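Local coordinates for autoinducer 2-binding protein LsrB (Clostridium saccharobutylicum DSM 13864, PDB 6DSP) that binds the quorum-sensing signal autoinducer-2, here held as a tetrahydroxytetrahydrofuran, and probably serves as its extracytoplasmic receptor, at residues Gln187-Asp192 / Ser212-Ile217; Asp218-Asn223 / Pro229-Ala234; Tyr194-Asn197 / Gln202-Ser205. All blocks are in the same frame, centred on the assembly; numbering follows the deposited sequence.

Contact 1 (Gln187-Asp192 / Ser212-Ile217)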
loop_
_atom_site.group_PDB
_atom_site.type_symbol
_atom_site.label_atom_id
_atom_site.label_comp_id
_atom_site.label_asym_id
_atom_site.label_seq_id
_atom_site.Cartn_x
_atom_site.Cartn_y
_atom_site.Cartn_z
ATOM N N GLN A 187 -1.579 -22.796 10.073
ATOM C CA GLN A 187 -1.026 -22.442 11.372
ATOM C C GLN A 187 -0.185 -21.192 11.207
ATOM O O GLN A 187 0.820 -21.200 10.489
ATOM C CB GLN A 187 -0.133 -23.571 11.894
ATOM C CG GLN A 187 -0.898 -24.885 12.103
ATOM C CD GLN A 187 0.003 -26.013 12.567
ATOM O OE1 GLN A 187 1.171 -25.791 12.887
ATOM N NE2 GLN A 187 -0.541 -27.222 12.625
ATOM N N ASN A 188 -0.570 -20.134 11.903
ATOM C CA ASN A 188 0.244 -18.926 11.901
ATOM C C ASN A 188 1.363 -19.150 12.911
ATOM O O ASN A 188 1.116 -19.219 14.123
ATOM C CB ASN A 188 -0.607 -17.709 12.255
ATOM C CG ASN A 188 0.174 -16.415 12.144
ATOM O OD1 ASN A 188 1.388 -16.396 12.340
ATOM N ND2 ASN A 188 -0.510 -15.326 11.821
ATOM N N VAL A 189 2.594 -19.316 12.416
ATOM C CA VAL A 189 3.715 -19.648 13.293
ATOM C C VAL A 189 4.299 -18.437 14.009
ATOM O O VAL A 189 5.221 -18.596 14.826
ATOM C CB VAL A 189 4.805 -20.465 12.562
ATOM C CG1 VAL A 189 4.227 -21.755 12.054
ATOM C CG2 VAL A 189 5.419 -19.689 11.383
ATOM N N ALA A 190 3.824 -17.223 13.718
ATOM C CA ALA A 190 4.346 -16.007 14.360
ATOM C C ALA A 190 3.227 -14.975 14.377
ATOM O O ALA A 190 3.240 -14.000 13.614
ATOM C CB ALA A 190 5.584 -15.497 13.619
ATOM N N PRO A 191 2.233 -15.163 15.244
ATOM C CA PRO A 191 1.049 -14.281 15.211
ATOM C C PRO A 191 1.327 -12.820 15.536
ATOM O O PRO A 191 0.504 -11.974 15.179
ATOM C CB PRO A 191 0.074 -14.918 16.206
ATOM C CG PRO A 191 0.836 -15.934 16.956
ATOM C CD PRO A 191 2.107 -16.260 16.220
ATOM N N ASP A 192 2.454 -12.489 16.170
ATOM C CA ASP A 192 2.787 -11.074 16.386
ATOM C C ASP A 192 3.096 -10.359 15.073
ATOM O O ASP A 192 3.062 -9.123 15.032
ATOM C CB ASP A 192 4.054 -10.958 17.236
ATOM C CG ASP A 192 3.824 -11.192 18.717
ATOM O OD1 ASP A 192 2.664 -11.320 19.159
ATOM O OD2 ASP A 192 4.846 -11.215 19.443
ATOM N N SER A 212 15.269 -18.547 9.515
ATOM C CA SER A 212 16.103 -19.235 10.501
ATOM C C SER A 212 15.265 -19.777 11.668
ATOM O O SER A 212 15.506 -20.892 12.158
ATOM C CB SER A 212 17.178 -18.274 11.024
ATOM O OG SER A 212 18.027 -17.818 9.976
ATOM N N ALA A 213 14.307 -18.984 12.156
ATOM C CA ALA A 213 13.518 -19.349 13.323
ATOM C C ALA A 213 12.349 -20.257 12.971
ATOM O O ALA A 213 11.823 -20.930 13.861
ATOM C CB ALA A 213 12.996 -18.081 14.007
ATOM N N HIS A 214 11.945 -20.277 11.702
ATOM C CA HIS A 214 10.811 -21.053 11.231
ATOM C C HIS A 214 11.227 -21.716 9.918
ATOM O O HIS A 214 10.689 -21.437 8.845
ATOM C CB HIS A 214 9.582 -20.164 11.038
ATOM C CG HIS A 214 9.259 -19.338 12.234
ATOM N ND1 HIS A 214 8.635 -19.853 13.351
ATOM C CD2 HIS A 214 9.543 -18.044 12.516
ATOM C CE1 HIS A 214 8.531 -18.899 14.262
ATOM N NE2 HIS A 214 9.086 -17.799 13.788
ATOM N N SER A 215 12.252 -22.574 9.991
ATOM C CA SER A 215 12.879 -23.052 8.760
ATOM C C SER A 215 11.956 -23.915 7.913
ATOM O O SER A 215 12.183 -24.027 6.700
ATOM C CB SER A 215 14.186 -23.792 9.056
ATOM O OG SER A 215 13.914 -25.002 9.743
ATOM N N ASP A 216 10.925 -24.511 8.514
ATOM C CA ASP A 216 9.923 -25.291 7.793
ATOM C C ASP A 216 8.680 -24.476 7.417
ATOM O O ASP A 216 7.638 -25.062 7.064
ATOM C CB ASP A 216 9.515 -26.524 8.598
ATOM C CG ASP A 216 8.848 -26.173 9.908
ATOM O OD1 ASP A 216 8.756 -24.990 10.266
ATOM O OD2 ASP A 216 8.443 -27.082 10.631
ATOM N N ILE A 217 8.753 -23.149 7.481
ATOM C CA ILE A 217 7.594 -22.347 7.114
ATOM C C ILE A 217 7.233 -22.615 5.644
ATOM O O ILE A 217 8.107 -22.819 4.789
ATOM C CB ILE A 217 7.883 -20.862 7.407
ATOM C CG1 ILE A 217 6.587 -20.053 7.454
ATOM C CG2 ILE A 217 8.912 -20.287 6.409
ATOM C CD1 ILE A 217 6.778 -18.670 8.115
#

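Contact 2 (Asp218-Asn223 / Pro229-Ala234)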
loop_
_atom_site.group_PDB
_atom_site.type_symbol
_atom_site.label_atom_id
_atom_site.label_comp_id
_atom_site.label_asym_id
_atom_site.label_seq_id
_atom_site.Cartn_x
_atom_site.Cartn_y
_atom_site.Cartn_z
ATOM N N ASP A 218 5.922 -22.580 5.350
ATOM C CA ASP A 218 5.459 -22.828 3.993
ATOM C C ASP A 218 5.177 -21.559 3.210
ATOM O O ASP A 218 5.363 -21.536 1.983
ATOM C CB ASP A 218 4.146 -23.633 4.006
ATOM C CG ASP A 218 4.346 -25.066 4.454
ATOM O OD1 ASP A 218 5.139 -25.789 3.801
ATOM O OD2 ASP A 218 3.724 -25.441 5.473
ATOM N N LEU A 219 4.716 -20.513 3.883
ATOM C CA LEU A 219 4.212 -19.316 3.213
ATOM C C LEU A 219 4.571 -18.097 4.043
ATOM O O LEU A 219 4.309 -18.069 5.257
ATOM C CB LEU A 219 2.665 -19.429 3.126
ATOM C CG LEU A 219 1.912 -18.179 2.695
ATOM C CD1 LEU A 219 2.287 -17.787 1.249
ATOM C CD2 LEU A 219 0.418 -18.402 2.878
ATOM N N ILE A 220 5.124 -17.077 3.391
ATOM C CA ILE A 220 5.375 -15.788 4.057
ATOM C C ILE A 220 4.642 -14.729 3.259
ATOM O O ILE A 220 4.940 -14.538 2.074
ATOM C CB ILE A 220 6.880 -15.454 4.147
ATOM C CG1 ILE A 220 7.671 -16.639 4.739
ATOM C CG2 ILE A 220 7.057 -14.152 5.005
ATOM C CD1 ILE A 220 9.176 -16.442 4.693
ATOM N N ILE A 221 3.659 -14.080 3.894
ATOM C CA ILE A 221 2.839 -13.071 3.219
ATOM C C ILE A 221 3.474 -11.718 3.515
ATOM O O ILE A 221 3.444 -11.254 4.656
ATOM C CB ILE A 221 1.373 -13.099 3.702
ATOM C CG1 ILE A 221 0.752 -14.513 3.515
ATOM C CG2 ILE A 221 0.575 -12.052 2.944
ATOM C CD1 ILE A 221 -0.628 -14.627 4.171
ATOM N N CYS A 222 4.012 -11.085 2.480
ATOM C CA CYS A 222 4.796 -9.850 2.625
ATOM C C CYS A 222 4.005 -8.679 2.045
ATOM O O CYS A 222 4.302 -8.214 0.936
ATOM C CB CYS A 222 6.125 -10.014 1.888
ATOM S SG CYS A 222 7.113 -11.348 2.609
ATOM N N ASN A 223 3.001 -8.196 2.803
ATOM C CA ASN A 223 2.111 -7.129 2.349
ATOM C C ASN A 223 2.718 -5.736 2.512
ATOM O O ASN A 223 2.118 -4.846 3.121
ATOM C CB ASN A 223 0.754 -7.215 3.061
ATOM C CG ASN A 223 0.886 -7.338 4.591
ATOM O OD1 ASN A 223 1.692 -8.131 5.101
ATOM N ND2 ASN A 223 0.054 -6.604 5.310
ATOM N N PRO A 229 10.550 -7.610 -1.454
ATOM C CA PRO A 229 11.884 -7.848 -2.036
ATOM C C PRO A 229 12.907 -8.232 -0.989
ATOM O O PRO A 229 13.803 -9.033 -1.276
ATOM C CB PRO A 229 12.220 -6.530 -2.742
ATOM C CG PRO A 229 11.306 -5.480 -2.065
ATOM C CD PRO A 229 10.034 -6.254 -1.744
ATOM N N GLY A 230 12.780 -7.735 0.242
ATOM C CA GLY A 230 13.723 -8.151 1.268
ATOM C C GLY A 230 13.581 -9.626 1.596
ATOM O O GLY A 230 14.579 -10.324 1.804
ATOM N N GLN A 231 12.333 -10.117 1.654
ATOM C CA GLN A 231 12.113 -11.529 1.943
ATOM C C GLN A 231 12.609 -12.401 0.798
ATOM O O GLN A 231 13.164 -13.479 1.025
ATOM C CB GLN A 231 10.628 -11.758 2.153
ATOM C CG GLN A 231 10.327 -13.178 2.677
ATOM C CD GLN A 231 10.930 -13.371 4.048
ATOM O OE1 GLN A 231 10.475 -12.745 5.014
ATOM N NE2 GLN A 231 11.927 -14.265 4.162
ATOM N N ALA A 232 12.397 -11.957 -0.444
ATOM C CA ALA A 232 12.931 -12.704 -1.577
ATOM C C ALA A 232 14.456 -12.752 -1.514
ATOM O O ALA A 232 15.080 -13.812 -1.717
ATOM C CB ALA A 232 12.466 -12.094 -2.886
ATOM N N GLN A 233 15.088 -11.617 -1.199
ATOM C CA GLN A 233 16.548 -11.613 -1.077
ATOM C C GLN A 233 17.010 -12.545 0.044
ATOM O O GLN A 233 17.999 -13.278 -0.099
ATOM C CB GLN A 233 17.016 -10.183 -0.803
ATOM C CG GLN A 233 18.526 -10.091 -0.723
ATOM C CD GLN A 233 19.199 -10.333 -2.063
ATOM O OE1 GLN A 233 18.728 -9.814 -3.099
ATOM N NE2 GLN A 233 20.287 -11.100 -2.067
ATOM N N ALA A 234 16.277 -12.555 1.166
ATOM C CA ALA A 234 16.628 -13.454 2.257
ATOM C C ALA A 234 16.563 -14.912 1.816
ATOM O O ALA A 234 17.437 -15.720 2.160
ATOM C CB ALA A 234 15.689 -13.234 3.439
#

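Contact 3 (Tyr194-Asn197 / Gln202-Ser205)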
loop_
_atom_site.group_PDB
_atom_site.type_symbol
_atom_site.label_atom_id
_atom_site.label_comp_id
_atom_site.label_asym_id
_atom_site.label_seq_id
_atom_site.Cartn_x
_atom_site.Cartn_y
_atom_site.Cartn_z
ATOM N N TYR A 194 6.007 -10.198 11.724
ATOM C CA TYR A 194 7.346 -9.641 11.638
ATOM C C TYR A 194 7.296 -8.281 10.953
ATOM O O TYR A 194 6.606 -8.102 9.947
ATOM C CB TYR A 194 8.268 -10.588 10.877
ATOM C CG TYR A 194 8.740 -11.771 11.691
ATOM C CD1 TYR A 194 8.024 -12.982 11.705
ATOM C CD2 TYR A 194 9.917 -11.692 12.422
ATOM C CE1 TYR A 194 8.481 -14.070 12.417
ATOM C CE2 TYR A 194 10.390 -12.788 13.142
ATOM C CZ TYR A 194 9.660 -13.963 13.139
ATOM O OH TYR A 194 10.115 -15.044 13.842
ATOM N N TYR A 195 8.085 -7.348 11.478
ATOM C CA TYR A 195 8.078 -5.966 11.002
ATOM C C TYR A 195 9.484 -5.529 10.612
ATOM O O TYR A 195 10.442 -5.733 11.367
ATOM C CB TYR A 195 7.552 -5.012 12.090
ATOM C CG TYR A 195 6.133 -5.332 12.481
ATOM C CD1 TYR A 195 5.099 -5.294 11.526
ATOM C CD2 TYR A 195 5.806 -5.616 13.814
ATOM C CE1 TYR A 195 3.769 -5.604 11.893
ATOM C CE2 TYR A 195 4.497 -5.926 14.185
ATOM C CZ TYR A 195 3.485 -5.904 13.231
ATOM O OH TYR A 195 2.186 -6.184 13.595
ATOM N N SER A 196 9.602 -4.899 9.435
ATOM C CA SER A 196 10.903 -4.413 8.961
ATOM C C SER A 196 10.932 -2.917 8.670
ATOM O O SER A 196 11.967 -2.410 8.200
ATOM C CB SER A 196 11.456 -5.240 7.797
ATOM O OG SER A 196 10.483 -5.408 6.780
ATOM N N ASN A 197 9.877 -2.195 9.000
ATOM C CA ASN A 197 9.943 -0.743 9.129
ATOM C C ASN A 197 10.253 -0.024 7.832
ATOM O O ASN A 197 10.715 1.130 7.853
ATOM C CB ASN A 197 10.893 -0.332 10.260
ATOM C CG ASN A 197 10.548 -1.052 11.532
ATOM O OD1 ASN A 197 9.468 -0.875 12.043
ATOM N ND2 ASN A 197 11.445 -1.877 12.020
ATOM N N GLN A 202 16.967 -3.808 6.556
ATOM C CA GLN A 202 16.334 -4.543 7.644
ATOM C C GLN A 202 15.351 -5.584 7.125
ATOM O O GLN A 202 15.162 -6.632 7.765
ATOM C CB GLN A 202 15.637 -3.583 8.631
ATOM C CG GLN A 202 15.207 -4.417 9.833
ATOM C CD GLN A 202 14.708 -3.690 11.028
ATOM O OE1 GLN A 202 14.035 -2.668 10.907
ATOM N NE2 GLN A 202 15.009 -4.240 12.225
ATOM N N ALA A 203 14.704 -5.328 5.996
ATOM C CA ALA A 203 13.766 -6.323 5.468
ATOM C C ALA A 203 14.491 -7.593 5.067
ATOM O O ALA A 203 13.935 -8.686 5.211
ATOM C CB ALA A 203 13.041 -5.736 4.274
ATOM N N ILE A 204 15.730 -7.477 4.584
ATOM C CA ILE A 204 16.524 -8.668 4.313
ATOM C C ILE A 204 16.847 -9.390 5.609
ATOM O O ILE A 204 16.717 -10.619 5.702
ATOM C CB ILE A 204 17.821 -8.318 3.560
ATOM C CG1 ILE A 204 17.486 -7.591 2.262
ATOM C CG2 ILE A 204 18.674 -9.565 3.328
ATOM C CD1 ILE A 204 18.715 -6.933 1.604
ATOM N N SER A 205 17.313 -8.643 6.616
ATOM C CA SER A 205 17.712 -9.256 7.881
ATOM C C SER A 205 16.524 -9.923 8.579
ATOM O O SER A 205 16.624 -11.052 9.075
ATOM C CB SER A 205 18.304 -8.184 8.785
ATOM O OG SER A 205 18.756 -8.802 9.977
#

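Contact 1 (Gln187-Asp192 / Ser212-Ile217)
Val-189 lays one methyl over the imidazole of His-214. This is a CH-pi contact. CG2 of Val-189 stands 4.1 Å from the centroid of the His-214 ring, 29° off the ring normal. Its nearest ring atom is ND1 of His-214, at 3.8 Å. CG of His-214 is anti to its carbonyl carbon (chi1 -52°), which sends the ring out from the end of helix 200-213 toward Val-189. The backbone of Val-189 also takes part, with its O 3.4 Å from CE1 of His-214. Ala-190 adds a looser touch, its CB 4.2 Å from NE2 of His-214.

The apolar part is small. CG2 of Val-189 meets CD1 of Ile-217 at 3.7 Å, so one methyl serves both the ring and the isoleucine. Ile-217 is buried and also packs on Ile-210 and Leu-211 of the helix.

The fold is a periplasmic binding protein with Rossmann-like lobes. Strand 187-195 is an edge strand of a parallel sheet, and His-214 to Ile-217 form a type I beta turn after the helix.

No hydrogen bond joins the two segments. Within the turn, N of Ile-217 bonds O of His-214. Asn-188 makes an Asx turn: its OD1 accepts from N of Ala-190 at 2.9 Å, with an N-H...O angle of 154°. The polar partner of NE2 of His-214 is Tyr-194, further along the same strand.

Contact 2 (Asp218-Asn223 / Pro229-Ala234)
Gln-231 meets strand 219-222 with its whole side chain, stem and amide alike. The amide end lies against Ile-220. CD1 of Ile-220 is 3.5 Å from NE2 of Gln-231, and CG2 of Ile-220 is 3.7 Å from OE1 of Gln-231. Two methyls of one isoleucine thus touch the two ends of the amide. The side chains cross at about a right angle. The stem rests on sulfur: SG of Cys-222 is 3.6 Å from CB of Gln-231 and 3.7 Å from CG of the same residue. All three residues are buried, and the touches are van der Waals contacts.

The bend in Gln-231 goes with this double use. CG leaves anti to the backbone N (chi1 -171°), and the chain then turns at chi2 (64°), bringing the amide over Ile-220.

In the next shell both polar ends of that amide are satisfied. OE1 is hydrogen-bonded to ND1 of His-159 and NE2 to O of Gly-207. These two bonds probably fix the rotation of the amide and hold it against the isoleucine.

Asn-223, just past the strand, touches the bound ligand. Ile-210 of helix 200-213 packs on both Ile-220 and Gln-231. Strand 219-222 lies between strands 155-160 and 246-249 in the parallel sheet, and helix 227-237 is the crossover helix of the beta-alpha-beta unit that leads from it to strand 246-249.

Contact 3 (Tyr194-Asn197 / Gln202-Ser205)
Ser-196 packs against Ala-203, backbone and methyl, just past the end of strand 187-195, where the chain enters helix 200-213 through a short loop. This is a strand-to-helix junction in a Rossmann-like lobe of the periplasmic binding protein fold.

The tight part lies inside. CB of Ser-196 is 3.5 Å from CA of Ala-203, closer than carbons usually sit. OG of Ser-196 lies 3.6 Å from CB of Ala-203. The serine torsion (chi1 50°) places OG between the backbone N and the carbonyl carbon, beside the alanine methyl. Both residues are buried. The hydroxyl is satisfied by a hydrogen bond with NE2 of His-159, on strand 155-160. Val-206 and Ala-227 also pack on Ser-196, and Thr-226 touches Ala-203.

The outer part is looser and polar. Asn-197 is exposed and Gln-202 partly so. They supply the one hydrogen bond across the contact. Asn-197 turns into a left-handed backbone conformation (phi 65°). Gln-202 reaches over from the helix with its chain extended beyond CG, and its stem passes near O of Ser-196. OE1 of Gln-202 is also 3.4 Å from O of Ser-196; both atoms are acceptors, and no bond forms between them. At the base of this side chain, N of Gln-202 is hydrogen-bonded to OD1 of Asp-199.

The two side-chain amides are turned 42° against each other. ND2 of Asn-197 gives a nearly straight bond to OE1 of Gln-202, 2.9 Å long; the acceptor lies in the asparagine amide plane, but the donor stands above the glutamine carbonyl plane.

How the contacts relate
Contacts 1 and 3 join strand 187-195 to helix 200-213 at two places, with contact 3 nested in the chain loop that contact 1 closes. Their centres are about 15 Å apart. A probable hydrogen bond ties them together, with OH of Tyr-194 and NE2 of His-214 2.9 Å apart. Contact 2 follows in sequence and lies about 10 Å, centre to centre, from contact 3. There the helices pack: CA of Gly-230 is 3.9 Å from CB of Ala-203. The two nitrogens of the His-159 ring bridge Gln-231 of contact 2 and Ser-196 of contact 3. Segment 218-223 reaches the ligand through Asn-223, while the contacting side chains of Cys-222 and Ser-196 lie about 9 and about 10 Å from it.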